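Local coordinates for chromosome partition protein Smc (Pyrococcus furiosus, PDB 3KTA) that probably takes part in chromosome condensation and partitioning, this chain being the C-terminal part of its ATP-binding cassette ATPase head, at residues B[88-93]-B[116-121]; B[22-27]-B[74-79]. One frame throughout, in Å; residues are numbered along the deposited sequence.

Interaction 1 of 2, residues B[88-93]-B[116-121]; sequences PFYLFD and KESQFI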
loop_
_atom_site.group_PDB
_atom_site.type_symbol
_atom_site.label_atom_id
_atom_site.label_comp_id
_atom_site.label_asym_id
_atom_site.label_seq_id
_atom_site.Cartn_x
_atom_site.Cartn_y
_atom_site.Cartn_z
ATOM N N PRO B 88 4.798 -9.353 -1.027
ATOM C CA PRO B 88 5.627 -8.957 -2.174
ATOM C C PRO B 88 5.850 -7.444 -2.215
ATOM O O PRO B 88 7.000 -7.007 -2.366
ATOM C CB PRO B 88 4.822 -9.455 -3.382
ATOM C CG PRO B 88 4.119 -10.691 -2.838
ATOM C CD PRO B 88 3.709 -10.276 -1.414
ATOM N N PHE B 89 4.788 -6.664 -2.036
ATOM C CA PHE B 89 4.935 -5.199 -2.024
ATOM C C PHE B 89 3.900 -4.547 -1.126
ATOM O O PHE B 89 2.863 -5.143 -0.834
ATOM C CB PHE B 89 4.849 -4.609 -3.438
ATOM C CG PHE B 89 3.480 -4.671 -4.038
ATOM C CD1 PHE B 89 3.072 -5.800 -4.727
ATOM C CD2 PHE B 89 2.596 -3.603 -3.904
ATOM C CE1 PHE B 89 1.811 -5.848 -5.288
ATOM C CE2 PHE B 89 1.333 -3.644 -4.465
ATOM C CZ PHE B 89 0.937 -4.785 -5.143
ATOM N N TYR B 90 4.211 -3.326 -0.687
ATOM C CA TYR B 90 3.291 -2.500 0.090
ATOM C C TYR B 90 3.134 -1.204 -0.665
ATOM O O TYR B 90 4.107 -0.698 -1.228
ATOM C CB TYR B 90 3.856 -2.225 1.507
ATOM C CG TYR B 90 3.902 -3.501 2.297
ATOM C CD1 TYR B 90 4.929 -4.415 2.104
ATOM C CD2 TYR B 90 2.886 -3.828 3.196
ATOM C CE1 TYR B 90 4.946 -5.625 2.772
ATOM C CE2 TYR B 90 2.905 -5.036 3.884
ATOM C CZ TYR B 90 3.932 -5.922 3.670
ATOM O OH TYR B 90 3.957 -7.125 4.322
ATOM N N LEU B 91 1.912 -0.686 -0.696
ATOM C CA LEU B 91 1.636 0.608 -1.308
ATOM C C LEU B 91 1.034 1.477 -0.232
ATOM O O LEU B 91 0.005 1.135 0.343
ATOM C CB LEU B 91 0.666 0.453 -2.472
ATOM C CG LEU B 91 0.143 1.753 -3.076
ATOM C CD1 LEU B 91 1.249 2.547 -3.747
ATOM C CD2 LEU B 91 -0.918 1.383 -4.095
ATOM N N PHE B 92 1.724 2.565 0.094
ATOM C CA PHE B 92 1.300 3.446 1.174
ATOM C C PHE B 92 1.090 4.836 0.583
ATOM O O PHE B 92 2.029 5.438 0.074
ATOM C CB PHE B 92 2.404 3.587 2.228
ATOM C CG PHE B 92 2.678 2.353 3.052
ATOM C CD1 PHE B 92 1.733 1.347 3.217
ATOM C CD2 PHE B 92 3.894 2.244 3.717
ATOM C CE1 PHE B 92 2.013 0.232 4.017
ATOM C CE2 PHE B 92 4.193 1.142 4.512
ATOM C CZ PHE B 92 3.251 0.131 4.672
ATOM N N ASP B 93 -0.120 5.374 0.689
ATOM C CA ASP B 93 -0.422 6.711 0.155
ATOM C C ASP B 93 -0.632 7.753 1.271
ATOM O O ASP B 93 -1.678 7.779 1.914
ATOM C CB ASP B 93 -1.680 6.619 -0.705
ATOM C CG ASP B 93 -1.904 7.851 -1.568
ATOM O OD1 ASP B 93 -1.266 8.903 -1.322
ATOM O OD2 ASP B 93 -2.715 7.744 -2.512
ATOM N N LYS B 116 14.380 -4.681 2.960
ATOM C CA LYS B 116 15.255 -5.808 2.648
ATOM C C LYS B 116 14.465 -7.049 2.227
ATOM O O LYS B 116 14.997 -7.908 1.522
ATOM C CB LYS B 116 16.158 -6.143 3.838
ATOM C CG LYS B 116 17.106 -5.018 4.225
ATOM C CD LYS B 116 17.821 -5.333 5.541
ATOM C CE LYS B 116 18.768 -4.211 5.940
ATOM N NZ LYS B 116 19.454 -4.490 7.233
ATOM N N GLU B 117 13.201 -7.136 2.655
ATOM C CA GLU B 117 12.377 -8.336 2.453
ATOM C C GLU B 117 11.102 -8.099 1.635
ATOM O O GLU B 117 10.529 -9.049 1.103
ATOM C CB GLU B 117 11.984 -8.977 3.795
ATOM C CG GLU B 117 13.151 -9.309 4.714
ATOM C CD GLU B 117 14.101 -10.328 4.112
ATOM O OE1 GLU B 117 13.695 -11.050 3.182
ATOM O OE2 GLU B 117 15.257 -10.406 4.575
ATOM N N SER B 118 10.656 -6.847 1.548
ATOM C CA SER B 118 9.491 -6.500 0.732
ATOM C C SER B 118 9.760 -5.210 -0.034
ATOM O O SER B 118 10.561 -4.381 0.400
ATOM C CB SER B 118 8.245 -6.281 1.609
ATOM O OG SER B 118 7.896 -7.443 2.338
ATOM N N GLN B 119 9.038 -5.017 -1.137
ATOM C CA GLN B 119 9.067 -3.771 -1.883
ATOM C C GLN B 119 8.092 -2.776 -1.236
ATOM O O GLN B 119 6.998 -3.158 -0.816
ATOM C CB GLN B 119 8.657 -4.057 -3.329
ATOM C CG GLN B 119 8.536 -2.831 -4.224
ATOM C CD GLN B 119 8.199 -3.259 -5.647
ATOM O OE1 GLN B 119 7.248 -4.018 -5.862
ATOM N NE2 GLN B 119 8.984 -2.803 -6.613
ATOM N N PHE B 120 8.497 -1.512 -1.151
ATOM C CA PHE B 120 7.635 -0.453 -0.636
ATOM C C PHE B 120 7.508 0.668 -1.639
ATOM O O PHE B 120 8.526 1.170 -2.142
ATOM C CB PHE B 120 8.217 0.098 0.683
ATOM C CG PHE B 120 8.053 -0.839 1.821
ATOM C CD1 PHE B 120 8.971 -1.867 2.038
ATOM C CD2 PHE B 120 6.946 -0.742 2.659
ATOM C CE1 PHE B 120 8.802 -2.745 3.092
ATOM C CE2 PHE B 120 6.767 -1.630 3.698
ATOM C CZ PHE B 120 7.687 -2.637 3.914
ATOM N N ILE B 121 6.268 1.064 -1.917
ATOM C CA ILE B 121 6.012 2.211 -2.786
ATOM C C ILE B 121 5.219 3.202 -1.951
ATOM O O ILE B 121 4.115 2.893 -1.488
ATOM C CB ILE B 121 5.180 1.808 -4.025
ATOM C CG1 ILE B 121 5.959 0.794 -4.865
ATOM C CG2 ILE B 121 4.818 3.041 -4.860
ATOM C CD1 ILE B 121 5.066 0.010 -5.822
#
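Tyr-90 lies against Phe-120 on the neighbouring parallel strand. Its CB rests 3.6 Å from Phe-120 CD2, and its CG meets Phe-120 CE2. CD1 sits over a face of the Phe-120 ring, 3.7 Å from Phe-120 CZ. The planes lie within 13° of parallel, but the rings are so offset that little of one covers the other. The ring edge meets Ser-118, with Tyr-90 CE1 3.5 Å from Ser-118 OG, a hydroxyl that hydrogen-bonds Ala-87 O. The OH at the tip hydrogen-bonds to Ala-87 N and to Tyr-140 OH of the other chain of the assembly; tyrosine thus supplies an apolar flank and a polar end. With CG anti to the carbonyl carbon (chi1 -69°), Phe-92 joins the aromatic cluster obliquely, its CE2 3.8 Å from Phe-120 CD2. Between the strands run four backbone hydrogen bonds, including Phe-92 N to Ile-121 O (2.9 Å). Strand 89-93, helix 101-114 and strand 119-123 form a beta-alpha-beta crossover, and the first strand, ending in Asp-93, has the apolar-then-acidic sequence of a Walker B motif. On the reverse face, Leu-91 CD1 and Ile-121 CG2 touch at 3.8 Å, while the Gln-119 amide reaches Ile-4 and Ser-25 of that other chain.

Interaction 2 of 2, residues B[22-27]-B[74-79]; sequences EIFAKL and ALAFVF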
loop_
_atom_site.group_PDB
_atom_site.type_symbol
_atom_site.label_atom_id
_atom_site.label_comp_id
_atom_site.label_asym_id
_atom_site.label_seq_id
_atom_site.Cartn_x
_atom_site.Cartn_y
_atom_site.Cartn_z
ATOM N N GLU B 22 7.043 -5.102 20.081
ATOM C CA GLU B 22 8.381 -4.557 19.869
ATOM C C GLU B 22 8.337 -3.344 18.940
ATOM O O GLU B 22 8.949 -2.302 19.208
ATOM C CB GLU B 22 9.315 -5.626 19.318
ATOM C CG GLU B 22 9.604 -6.750 20.308
ATOM C CD GLU B 22 10.461 -7.853 19.730
ATOM O OE1 GLU B 22 10.800 -7.795 18.532
ATOM O OE2 GLU B 22 10.786 -8.788 20.484
ATOM N N ILE B 23 7.593 -3.466 17.850
ATOM C CA ILE B 23 7.515 -2.380 16.888
ATOM C C ILE B 23 6.800 -1.155 17.457
ATOM O O ILE B 23 7.235 -0.033 17.246
ATOM C CB ILE B 23 6.849 -2.841 15.569
ATOM C CG1 ILE B 23 7.726 -3.901 14.907
ATOM C CG2 ILE B 23 6.638 -1.644 14.641
ATOM C CD1 ILE B 23 7.059 -4.644 13.753
ATOM N N PHE B 24 5.712 -1.367 18.194
ATOM C CA PHE B 24 5.019 -0.238 18.812
ATOM C C PHE B 24 5.952 0.545 19.730
ATOM O O PHE B 24 5.979 1.775 19.684
ATOM C CB PHE B 24 3.782 -0.687 19.595
ATOM C CG PHE B 24 2.950 0.456 20.100
ATOM C CD1 PHE B 24 1.891 0.945 19.352
ATOM C CD2 PHE B 24 3.235 1.047 21.321
ATOM C CE1 PHE B 24 1.124 2.004 19.819
ATOM C CE2 PHE B 24 2.488 2.107 21.786
ATOM C CZ PHE B 24 1.429 2.588 21.036
ATOM N N ALA B 25 6.731 -0.176 20.532
ATOM C CA ALA B 25 7.659 0.469 21.468
ATOM C C ALA B 25 8.750 1.242 20.729
ATOM O O ALA B 25 9.193 2.292 21.191
ATOM C CB ALA B 25 8.275 -0.567 22.415
ATOM N N LYS B 26 9.171 0.724 19.583
ATOM C CA LYS B 26 10.161 1.403 18.739
ATOM C C LYS B 26 9.601 2.696 18.154
ATOM O O LYS B 26 10.250 3.745 18.196
ATOM C CB LYS B 26 10.606 0.468 17.614
ATOM C CG LYS B 26 11.782 0.952 16.782
ATOM C CD LYS B 26 12.508 -0.234 16.142
ATOM C CE LYS B 26 11.553 -1.086 15.307
ATOM N NZ LYS B 26 12.242 -2.219 14.622
ATOM N N LEU B 27 8.392 2.621 17.611
ATOM C CA LEU B 27 7.771 3.775 16.964
ATOM C C LEU B 27 7.356 4.849 17.972
ATOM O O LEU B 27 7.369 6.037 17.661
ATOM C CB LEU B 27 6.556 3.340 16.138
ATOM C CG LEU B 27 6.865 2.462 14.921
ATOM C CD1 LEU B 27 5.558 2.088 14.206
ATOM C CD2 LEU B 27 7.826 3.174 13.966
ATOM N N ALA B 74 -1.788 1.476 13.960
ATOM C CA ALA B 74 -2.074 0.763 12.715
ATOM C C ALA B 74 -0.782 0.357 12.014
ATOM O O ALA B 74 -0.676 -0.757 11.504
ATOM C CB ALA B 74 -2.915 1.626 11.791
ATOM N N LEU B 75 0.188 1.265 11.988
ATOM C CA LEU B 75 1.461 0.962 11.334
ATOM C C LEU B 75 2.216 -0.156 12.049
ATOM O O LEU B 75 2.801 -1.043 11.414
ATOM C CB LEU B 75 2.318 2.218 11.201
ATOM C CG LEU B 75 1.837 3.151 10.093
ATOM C CD1 LEU B 75 2.455 4.528 10.221
ATOM C CD2 LEU B 75 2.138 2.544 8.720
ATOM N N ALA B 76 2.192 -0.131 13.372
ATOM C CA ALA B 76 2.850 -1.186 14.136
ATOM C C ALA B 76 2.228 -2.534 13.808
ATOM O O ALA B 76 2.915 -3.537 13.728
ATOM C CB ALA B 76 2.762 -0.900 15.634
ATOM N N PHE B 77 0.915 -2.550 13.590
ATOM C CA PHE B 77 0.237 -3.784 13.238
ATOM C C PHE B 77 0.628 -4.291 11.843
ATOM O O PHE B 77 0.938 -5.472 11.659
ATOM C CB PHE B 77 -1.282 -3.569 13.343
ATOM C CG PHE B 77 -2.088 -4.803 13.117
ATOM C CD1 PHE B 77 -2.014 -5.874 13.991
ATOM C CD2 PHE B 77 -2.947 -4.885 12.031
ATOM C CE1 PHE B 77 -2.759 -7.013 13.783
ATOM C CE2 PHE B 77 -3.704 -6.030 11.820
ATOM C CZ PHE B 77 -3.613 -7.090 12.703
ATOM N N VAL B 78 0.625 -3.399 10.866
ATOM C CA VAL B 78 0.987 -3.762 9.496
ATOM C C VAL B 78 2.406 -4.328 9.468
ATOM O O VAL B 78 2.676 -5.381 8.864
ATOM C CB VAL B 78 0.920 -2.542 8.563
ATOM C CG1 VAL B 78 1.562 -2.870 7.184
ATOM C CG2 VAL B 78 -0.519 -2.082 8.396
ATOM N N PHE B 79 3.310 -3.619 10.131
ATOM C CA PHE B 79 4.706 -4.052 10.165
ATOM C C PHE B 79 4.963 -5.314 10.986
ATOM O O PHE B 79 5.918 -6.044 10.701
ATOM C CB PHE B 79 5.621 -2.880 10.535
ATOM C CG PHE B 79 5.870 -1.953 9.376
ATOM C CD1 PHE B 79 6.897 -2.223 8.480
ATOM C CD2 PHE B 79 5.045 -0.884 9.129
ATOM C CE1 PHE B 79 7.132 -1.409 7.390
ATOM C CE2 PHE B 79 5.265 -0.061 8.027
ATOM C CZ PHE B 79 6.318 -0.331 7.158
#
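Ile-23 and Ala-76 bring two helices together where one side chain is branched and the other is a bare methyl. Three kinds of contact make up the crossing. The first is aliphatic: Ile-23 CG2 lies 4.1 Å from Ala-76 CB and Ile-23 CD1 3.9 Å from Phe-79 CB, while Leu-27, one turn on, more loosely approaches Leu-75 CB with its CD1. The second is side chain against backbone. Ile-23 CG2 is 3.8 Å from Ala-76 CA, and Leu-27 CD1 comes up to Ala-76 N. Because CG1 is anti to the carbonyl carbon (chi1 -64°) and the chain then runs on extended, Ile-23 CD1 is carried to the carbonyl group of Phe-79, 3.5 Å from its C. From the other helix, Ala-76 CB lies 3.9 Å from Phe-24 N. The third involves the aromatic residue Phe-24, whose CB faces the Ala-76 methyl at 4.1 Å; the same methyl lies at the edge of the Phe-24 ring. An alanine suits this place, since its short side chain lets the CA atoms of Phe-24 and Ala-76 come within 5.2 Å and the axes of the two short segments within 8.8 Å, their N-to-C directions 137° apart. An alanine in place of Ile-23 lacks CG2 and CD1, and would probably leave a gap between the helices beside Ala-76 and the Phe-79 carbonyl. Leu-110 of helix 101-114 touches both Ile-23 and Phe-79. The packing thus joins the end of helix 4-27 to helix 67-84, which begins within the SGG sequence of the ABC signature motif. Every side chain that meets across the crossing is apolar and buried, and backbone hydrogen bonds run within each helix, as from Leu-27 N to Ile-23 O, while Leu-27 O is taken by Arg-106 NE, so the joint rests on close fit and exclusion of water, not on directional bonds.

Overall arrangement
Interaction 2 comes first along the chain and closes before interaction 1 opens: helix 4-27 packs on helix 67-84, which is followed, after a short loop, by strand 89-93, and helix 101-114 then carries the chain to strand 119-123. The centres lie about 16 Å apart, yet the two contacts touch. Phe-79 of helix 67-84 reaches the strands, its CZ lying 3.7 Å from Phe-92 CE2, and its ring also meets Phe-120, so the sheet's aromatic face is continuous with the helix packing. Both belong to the C-terminal part of the ATPase head. The parallel ladder runs on into a strand of the other chain, consistent with the N- and C-terminal parts of Smc together building the cassette that binds nucleotide.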